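Side-chain contacts in genome polyprotein (Chicken sicinivirus JSY, PDB 6QWT), which probably copies the viral RNA genome as 3Dpol, the RNA-dependent RNA polymerase that forms the C-terminal piece of the polyprotein: residues K75-F78 against S79-F83; G191-F194 against E195-S199; P264-A267 against V268-V272. All coordinates share one frame; numbering follows the deposited sequence.

Contact 1: K75-F78 against S79-F83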
loop_
_atom_site.group_PDB
_atom_site.type_symbol
_atom_site.label_atom_id
_atom_site.label_comp_id
_atom_site.label_asym_id
_atom_site.label_seq_id
_atom_site.Cartn_x
_atom_site.Cartn_y
_atom_site.Cartn_z
ATOM N N LYS A 75 -11.580 -11.021 17.430
ATOM C CA LYS A 75 -10.972 -11.606 18.620
ATOM C C LYS A 75 -9.846 -12.563 18.254
ATOM O O LYS A 75 -8.796 -12.573 18.905
ATOM C CB LYS A 75 -12.038 -12.325 19.450
ATOM C CG LYS A 75 -13.187 -11.431 19.888
ATOM C CD LYS A 75 -12.688 -10.286 20.754
ATOM C CE LYS A 75 -13.820 -9.354 21.148
ATOM N NZ LYS A 75 -13.342 -8.287 22.069
ATOM N N LEU A 76 -10.042 -13.369 17.209
ATOM C CA LEU A 76 -9.018 -14.327 16.805
ATOM C C LEU A 76 -7.738 -13.620 16.379
ATOM O O LEU A 76 -6.636 -13.999 16.796
ATOM C CB LEU A 76 -9.546 -15.210 15.675
ATOM C CG LEU A 76 -8.579 -16.285 15.177
ATOM C CD1 LEU A 76 -8.153 -17.194 16.324
ATOM C CD2 LEU A 76 -9.216 -17.086 14.054
ATOM N N TYR A 77 -7.863 -12.580 15.550
ATOM C CA TYR A 77 -6.680 -11.875 15.062
ATOM C C TYR A 77 -5.913 -11.226 16.211
ATOM O O TYR A 77 -4.700 -11.416 16.346
ATOM C CB TYR A 77 -7.085 -10.837 14.018
ATOM C CG TYR A 77 -5.948 -9.936 13.595
ATOM C CD1 TYR A 77 -4.907 -10.424 12.818
ATOM C CD2 TYR A 77 -5.911 -8.601 13.983
ATOM C CE1 TYR A 77 -3.862 -9.613 12.435
ATOM C CE2 TYR A 77 -4.865 -7.779 13.603
ATOM C CZ TYR A 77 -3.843 -8.293 12.827
ATOM O OH TYR A 77 -2.791 -7.494 12.440
ATOM N N PHE A 78 -6.607 -10.467 17.061
ATOM C CA PHE A 78 -5.929 -9.812 18.173
ATOM C C PHE A 78 -5.440 -10.799 19.222
ATOM O O PHE A 78 -4.494 -10.484 19.953
ATOM C CB PHE A 78 -6.848 -8.778 18.815
ATOM C CG PHE A 78 -6.897 -7.481 18.067
ATOM C CD1 PHE A 78 -5.923 -6.516 18.266
ATOM C CD2 PHE A 78 -7.903 -7.235 17.148
ATOM C CE1 PHE A 78 -5.962 -5.323 17.571
ATOM C CE2 PHE A 78 -7.949 -6.049 16.450
ATOM C CZ PHE A 78 -6.980 -5.089 16.665
ATOM N N SER A 79 -6.057 -11.978 19.312
ATOM C CA SER A 79 -5.542 -13.011 20.204
ATOM C C SER A 79 -4.159 -13.467 19.757
ATOM O O SER A 79 -3.235 -13.590 20.572
ATOM C CB SER A 79 -6.510 -14.194 20.257
ATOM O OG SER A 79 -5.974 -15.261 21.015
ATOM N N ARG A 80 -3.996 -13.715 18.457
ATOM C CA ARG A 80 -2.697 -14.122 17.937
ATOM C C ARG A 80 -1.687 -12.984 18.009
ATOM O O ARG A 80 -0.511 -13.214 18.319
ATOM C CB ARG A 80 -2.836 -14.620 16.501
ATOM C CG ARG A 80 -1.504 -14.769 15.793
ATOM C CD ARG A 80 -1.593 -15.732 14.634
ATOM N NE ARG A 80 -2.130 -17.029 15.035
ATOM C CZ ARG A 80 -2.178 -18.090 14.237
ATOM N NH1 ARG A 80 -1.715 -18.006 12.995
ATOM N NH2 ARG A 80 -2.687 -19.232 14.678
ATOM N N CYS A 81 -2.119 -11.754 17.720
ATOM C CA CYS A 81 -1.213 -10.609 17.796
ATOM C C CYS A 81 -0.575 -10.502 19.176
ATOM O O CYS A 81 0.641 -10.317 19.296
ATOM C CB CYS A 81 -1.963 -9.320 17.454
ATOM S SG CYS A 81 -2.296 -9.067 15.692
ATOM N N ASN A 82 -1.387 -10.623 20.231
ATOM C CA ASN A 82 -0.914 -10.578 21.616
ATOM C C ASN A 82 -0.111 -9.302 21.882
ATOM O O ASN A 82 0.988 -9.335 22.438
ATOM C CB ASN A 82 -0.100 -11.832 21.955
ATOM C CG ASN A 82 0.084 -12.028 23.454
ATOM O OD1 ASN A 82 -0.798 -11.708 24.251
ATOM N ND2 ASN A 82 1.238 -12.559 23.840
ATOM N N PHE A 83 -0.673 -8.171 21.467
ATOM C CA PHE A 83 -0.027 -6.885 21.690
ATOM C C PHE A 83 0.071 -6.600 23.186
ATOM O O PHE A 83 -0.918 -6.776 23.910
ATOM C CB PHE A 83 -0.810 -5.759 21.011
ATOM C CG PHE A 83 -0.611 -5.677 19.526
ATOM C CD1 PHE A 83 -1.689 -5.803 18.662
ATOM C CD2 PHE A 83 0.648 -5.450 18.990
ATOM C CE1 PHE A 83 -1.515 -5.721 17.291
ATOM C CE2 PHE A 83 0.826 -5.365 17.620
ATOM C CZ PHE A 83 -0.256 -5.502 16.770
HETATM O O HOH W 1 -3.533 -8.063 20.711
#
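Cys81 sets its sulfur over one face of the Tyr77 ring, which springs from the preceding turn of helix 70-81. Although CB of Tyr77 points away from the residues that follow, its CG lies opposite the backbone N (chi1 172°), and this carries the ring forward beneath the sulfur. Moving outward, the approach tightens: Tyr77 CD1 is 4.1 Å from Cys81 SG, and Tyr77 CE2 is 3.6 Å from it. The closest ring atom is Tyr77 CZ, 3.3 Å from Cys81 SG, which puts the sulfur off centre toward the phenol end. At the tip, Tyr77 OH passes 3.6 Å from SG of Cys81 and goes on to a hydrogen bond with the carbonyl of Tyr204, which holds the far end of the ring. Behind them the backbone is tied by Cys81 N to Tyr77 O (2.9 Å). Phe78, on the next position, brings CD1 to the edge of the Phe83 ring, 4.3 Å from Phe83 CD1. Asn82 turns the chain out of the helix with a positive phi of 54°, and a water bridges the turn, donating to Phe78 O at 2.7 Å and accepting from Phe83 N. This is a Cys sulfur-aromatic contact between residues four apart, on the last turn of a helix packed against helices 243-256 and 298-316 of the polymerase.

Contact 2: G191-F194 against E195-S199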
loop_
_atom_site.group_PDB
_atom_site.type_symbol
_atom_site.label_atom_id
_atom_site.label_comp_id
_atom_site.label_asym_id
_atom_site.label_seq_id
_atom_site.Cartn_x
_atom_site.Cartn_y
_atom_site.Cartn_z
ATOM N N GLY A 191 1.660 5.680 16.626
ATOM C CA GLY A 191 3.077 5.449 16.389
ATOM C C GLY A 191 3.621 4.254 17.149
ATOM O O GLY A 191 4.490 3.535 16.650
ATOM N N GLY A 192 3.126 4.032 18.370
ATOM C CA GLY A 192 3.508 2.836 19.101
ATOM C C GLY A 192 3.111 1.564 18.376
ATOM O O GLY A 192 3.878 0.599 18.328
ATOM N N LEU A 193 1.910 1.548 17.795
ATOM C CA LEU A 193 1.510 0.415 16.969
ATOM C C LEU A 193 2.366 0.319 15.712
ATOM O O LEU A 193 2.808 -0.775 15.339
ATOM C CB LEU A 193 0.030 0.527 16.603
ATOM C CG LEU A 193 -0.542 -0.562 15.691
ATOM C CD1 LEU A 193 -0.534 -1.922 16.382
ATOM C CD2 LEU A 193 -1.944 -0.195 15.245
ATOM N N PHE A 194 2.621 1.456 15.053
ATOM C CA PHE A 194 3.444 1.444 13.847
ATOM C C PHE A 194 4.849 0.941 14.148
ATOM O O PHE A 194 5.413 0.161 13.374
ATOM C CB PHE A 194 3.499 2.841 13.223
ATOM C CG PHE A 194 2.160 3.356 12.758
ATOM C CD1 PHE A 194 1.114 2.484 12.497
ATOM C CD2 PHE A 194 1.949 4.718 12.585
ATOM C CE1 PHE A 194 -0.117 2.960 12.071
ATOM C CE2 PHE A 194 0.722 5.199 12.159
ATOM C CZ PHE A 194 -0.313 4.319 11.904
ATOM N N GLU A 195 5.429 1.374 15.271
ATOM C CA GLU A 195 6.736 0.870 15.678
ATOM C C GLU A 195 6.726 -0.649 15.790
ATOM O O GLU A 195 7.613 -1.329 15.261
ATOM C CB GLU A 195 7.144 1.488 17.013
ATOM C CG GLU A 195 7.796 2.847 16.914
ATOM C CD GLU A 195 8.390 3.284 18.236
ATOM O OE1 GLU A 195 7.810 2.949 19.292
ATOM O OE2 GLU A 195 9.440 3.954 18.224
ATOM N N ALA A 196 5.718 -1.196 16.473
ATOM C CA ALA A 196 5.687 -2.629 16.735
ATOM C C ALA A 196 5.547 -3.433 15.448
ATOM O O ALA A 196 6.131 -4.516 15.318
ATOM C CB ALA A 196 4.546 -2.959 17.699
ATOM N N MET A 197 4.783 -2.923 14.482
ATOM C CA MET A 197 4.496 -3.676 13.266
ATOM C C MET A 197 5.507 -3.402 12.157
ATOM O O MET A 197 6.022 -4.341 11.543
ATOM C CB MET A 197 3.080 -3.361 12.777
ATOM C CG MET A 197 1.999 -3.785 13.750
ATOM S SD MET A 197 0.345 -3.431 13.145
ATOM C CE MET A 197 0.269 -4.485 11.698
ATOM N N HIS A 198 5.794 -2.122 11.895
ATOM C CA HIS A 198 6.716 -1.758 10.822
ATOM C C HIS A 198 8.111 -2.327 11.052
ATOM O O HIS A 198 8.795 -2.695 10.091
ATOM C CB HIS A 198 6.780 -0.233 10.686
ATOM C CG HIS A 198 7.429 0.241 9.423
ATOM N ND1 HIS A 198 8.794 0.391 9.298
ATOM C CD2 HIS A 198 6.898 0.608 8.232
ATOM C CE1 HIS A 198 9.077 0.824 8.080
ATOM N NE2 HIS A 198 7.944 0.965 7.415
ATOM N N SER A 199 8.551 -2.412 12.306
ATOM C CA SER A 199 9.874 -2.945 12.611
ATOM C C SER A 199 9.915 -4.466 12.642
ATOM O O SER A 199 10.991 -5.033 12.853
ATOM C CB SER A 199 10.370 -2.401 13.953
ATOM O OG SER A 199 9.853 -3.169 15.025
#
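Leu193 and Met197, one helical turn apart, send their side chains out side by side in the same direction. In Leu193 CG stands opposite the backbone N (chi1 178°), leaning the branch along the helix toward the methionine, and Leu193 CD1 comes to rest 3.7 Å from Met197 SD. Met197 starts out differently, with CG opposite its own carbonyl carbon, so that the methylene lies over the preceding turn: Met197 CG is 3.5 Å from Leu193 O. The chain runs straight to the sulfur and bends only at the last torsion (chi3 64°), which turns the CE methyl away from the leucine. The same carbonyl accepts the backbone bond from Met197 N, 3.0 Å from Leu193 O.

Glu195 also tips back toward the start of the helix, its CG 3.4 Å from Gly191 O, and then extends to a hydrogen bond between OE2 and the hydroxyl of Thr98. Toward the other end, the CB of His198 presses on the carbonyl of Phe194, 3.0 Å from Phe194 O, while its imidazole leads away. Ser199 folds its hydroxyl back, and OG donates to Glu195 O at 2.9 Å; Ser199 N also donates to that oxygen, so two bonds from one residue grip it where the helix ends.

Helix 191-198 lies between several elements: Phe194, Glu195 and His198 rest on Leu101 of strand 101-102, Phe194 and Met197 reach Ile302 of helix 298-316, and Leu193 meets Phe83 from the loop after helix 70-81.

Contact 3: P264-A267 against V268-V272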
loop_
_atom_site.group_PDB
_atom_site.type_symbol
_atom_site.label_atom_id
_atom_site.label_comp_id
_atom_site.label_asym_id
_atom_site.label_seq_id
_atom_site.Cartn_x
_atom_site.Cartn_y
_atom_site.Cartn_z
ATOM N N PRO A 264 -7.586 13.602 24.549
ATOM C CA PRO A 264 -8.870 13.111 25.042
ATOM C C PRO A 264 -8.910 11.595 25.020
ATOM O O PRO A 264 -8.249 10.949 24.187
ATOM C CB PRO A 264 -9.884 13.717 24.062
ATOM C CG PRO A 264 -9.081 14.168 22.880
ATOM C CD PRO A 264 -7.746 14.540 23.427
ATOM N N PRO A 265 -9.687 10.982 25.919
ATOM C CA PRO A 265 -9.608 9.521 26.084
ATOM C C PRO A 265 -10.213 8.731 24.937
ATOM O O PRO A 265 -9.930 7.532 24.826
ATOM C CB PRO A 265 -10.376 9.277 27.389
ATOM C CG PRO A 265 -11.353 10.401 27.454
ATOM C CD PRO A 265 -10.654 11.594 26.848
ATOM N N ASP A 266 -11.037 9.347 24.090
ATOM C CA ASP A 266 -11.620 8.665 22.943
ATOM C C ASP A 266 -10.934 9.036 21.631
ATOM O O ASP A 266 -11.517 8.843 20.558
ATOM C CB ASP A 266 -13.121 8.955 22.858
ATOM C CG ASP A 266 -13.429 10.422 22.580
ATOM O OD1 ASP A 266 -12.645 11.299 23.004
ATOM O OD2 ASP A 266 -14.466 10.698 21.940
ATOM N N ALA A 267 -9.703 9.554 21.695
ATOM C CA ALA A 267 -9.036 10.033 20.488
ATOM C C ALA A 267 -8.777 8.906 19.500
ATOM O O ALA A 267 -8.775 9.132 18.286
ATOM C CB ALA A 267 -7.723 10.722 20.850
ATOM N N VAL A 268 -8.555 7.692 20.002
ATOM C CA VAL A 268 -8.296 6.554 19.129
ATOM C C VAL A 268 -9.515 6.261 18.258
ATOM O O VAL A 268 -9.421 6.209 17.024
ATOM C CB VAL A 268 -7.883 5.338 19.975
ATOM C CG1 VAL A 268 -6.402 5.423 20.319
ATOM C CG2 VAL A 268 -8.695 5.321 21.258
ATOM N N GLN A 269 -10.682 6.081 18.884
ATOM C CA GLN A 269 -11.895 5.808 18.120
ATOM C C GLN A 269 -12.247 6.969 17.198
ATOM O O GLN A 269 -12.701 6.759 16.067
ATOM C CB GLN A 269 -13.062 5.514 19.064
ATOM C CG GLN A 269 -12.940 4.207 19.827
ATOM C CD GLN A 269 -12.624 4.426 21.293
ATOM O OE1 GLN A 269 -11.857 5.326 21.649
ATOM N NE2 GLN A 269 -13.210 3.601 22.154
ATOM N N LYS A 270 -12.039 8.205 17.662
ATOM C CA LYS A 270 -12.392 9.364 16.849
ATOM C C LYS A 270 -11.481 9.491 15.634
ATOM O O LYS A 270 -11.937 9.868 14.549
ATOM C CB LYS A 270 -12.349 10.634 17.699
ATOM C CG LYS A 270 -13.517 10.760 18.676
ATOM C CD LYS A 270 -14.698 11.480 18.039
ATOM C CE LYS A 270 -15.952 11.382 18.902
ATOM N NZ LYS A 270 -16.879 10.311 18.435
ATOM N N TYR A 271 -10.192 9.174 15.785
ATOM C CA TYR A 271 -9.306 9.235 14.626
ATOM C C TYR A 271 -9.639 8.142 13.620
ATOM O O TYR A 271 -9.591 8.372 12.407
ATOM C CB TYR A 271 -7.843 9.135 15.052
ATOM C CG TYR A 271 -6.886 9.518 13.941
ATOM C CD1 TYR A 271 -6.390 10.812 13.840
ATOM C CD2 TYR A 271 -6.498 8.592 12.978
ATOM C CE1 TYR A 271 -5.522 11.169 12.818
ATOM C CE2 TYR A 271 -5.637 8.938 11.955
ATOM C CZ TYR A 271 -5.150 10.228 11.879
ATOM O OH TYR A 271 -4.287 10.576 10.861
ATOM N N VAL A 272 -9.975 6.943 14.101
ATOM C CA VAL A 272 -10.373 5.880 13.185
ATOM C C VAL A 272 -11.671 6.245 12.476
ATOM O O VAL A 272 -11.866 5.901 11.304
ATOM C CB VAL A 272 -10.478 4.541 13.941
ATOM C CG1 VAL A 272 -10.998 3.439 13.028
ATOM C CG2 VAL A 272 -9.118 4.161 14.511
HETATM O O HOH W 2 -12.048 5.383 24.871
#
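Asp266 and Lys270 meet at the start of helix 267-276, which is entered through a type I beta turn running from Pro264 to Ala267. The turn is closed by the backbone bond from Ala267 N to Pro264 O. Asp266, the third residue of that turn, is also the N-cap residue of the helix, although its carboxylate makes no capping bond. With CG between the backbone N and the carbonyl carbon (chi1 65°), the carboxylate meets the lysine of the next turn.

The two side chains cross obliquely. Lys270 is bent at chi2 (-89°), so its aliphatic part curls round one carboxylate oxygen: Asp266 OD2 is 3.4 Å from Lys270 CG and 3.5 Å from Lys270 CE. The ammonium group stays farther off, with Lys270 NZ 4.3 Å from Asp266 OD2, beyond a salt bridge; opposite charges at that separation would probably still attract. A backbone bond joins the same pair, Lys270 N to Asp266 O at 3.0 Å. The acidic group lies beside the first turn of the helix, where the positive end of the helix dipole would probably favour a negative charge.

Ala267, the first residue of the helix, is buried. Its methyl points away from the following turn and packs on Leu189 of helix 180-189, while its carbonyl accepts from Tyr271 N, 2.9 Å from Ala267 O. Tyr271 also reaches helix 180-189, touching Leu189 and bonding through OH to the carbonyl of Ala182.

Gln269 folds back, so that its OE1 lies 3.6 Å from Asp266 CA. A single water ties that amide to the turn, donating to both Pro265 O and, at 3.2 Å, Gln269 OE1.

Contacts 1 and 2 touch directly. Phe83, just past helix 70-81, places CZ 3.6 Å from CD1 of Leu193, joining two contacts whose centres are 15 Å apart. Helix 298-316 is a common neighbour, met by Tyr77 and Phe78 from one and by Phe194 and Met197 from the other. Contact 3 stands apart, its nearest atoms about 7 Å from contact 2 and about 10 Å from contact 1. Helix 243-256 bridges the second of these gaps, receiving Phe78 on Leu253 and Val268 on Ala254. All three belong to the RNA-dependent RNA polymerase, and contact 3 lies in the part of the sequence assigned to its catalytic region; the contacts described are packing within and between helices.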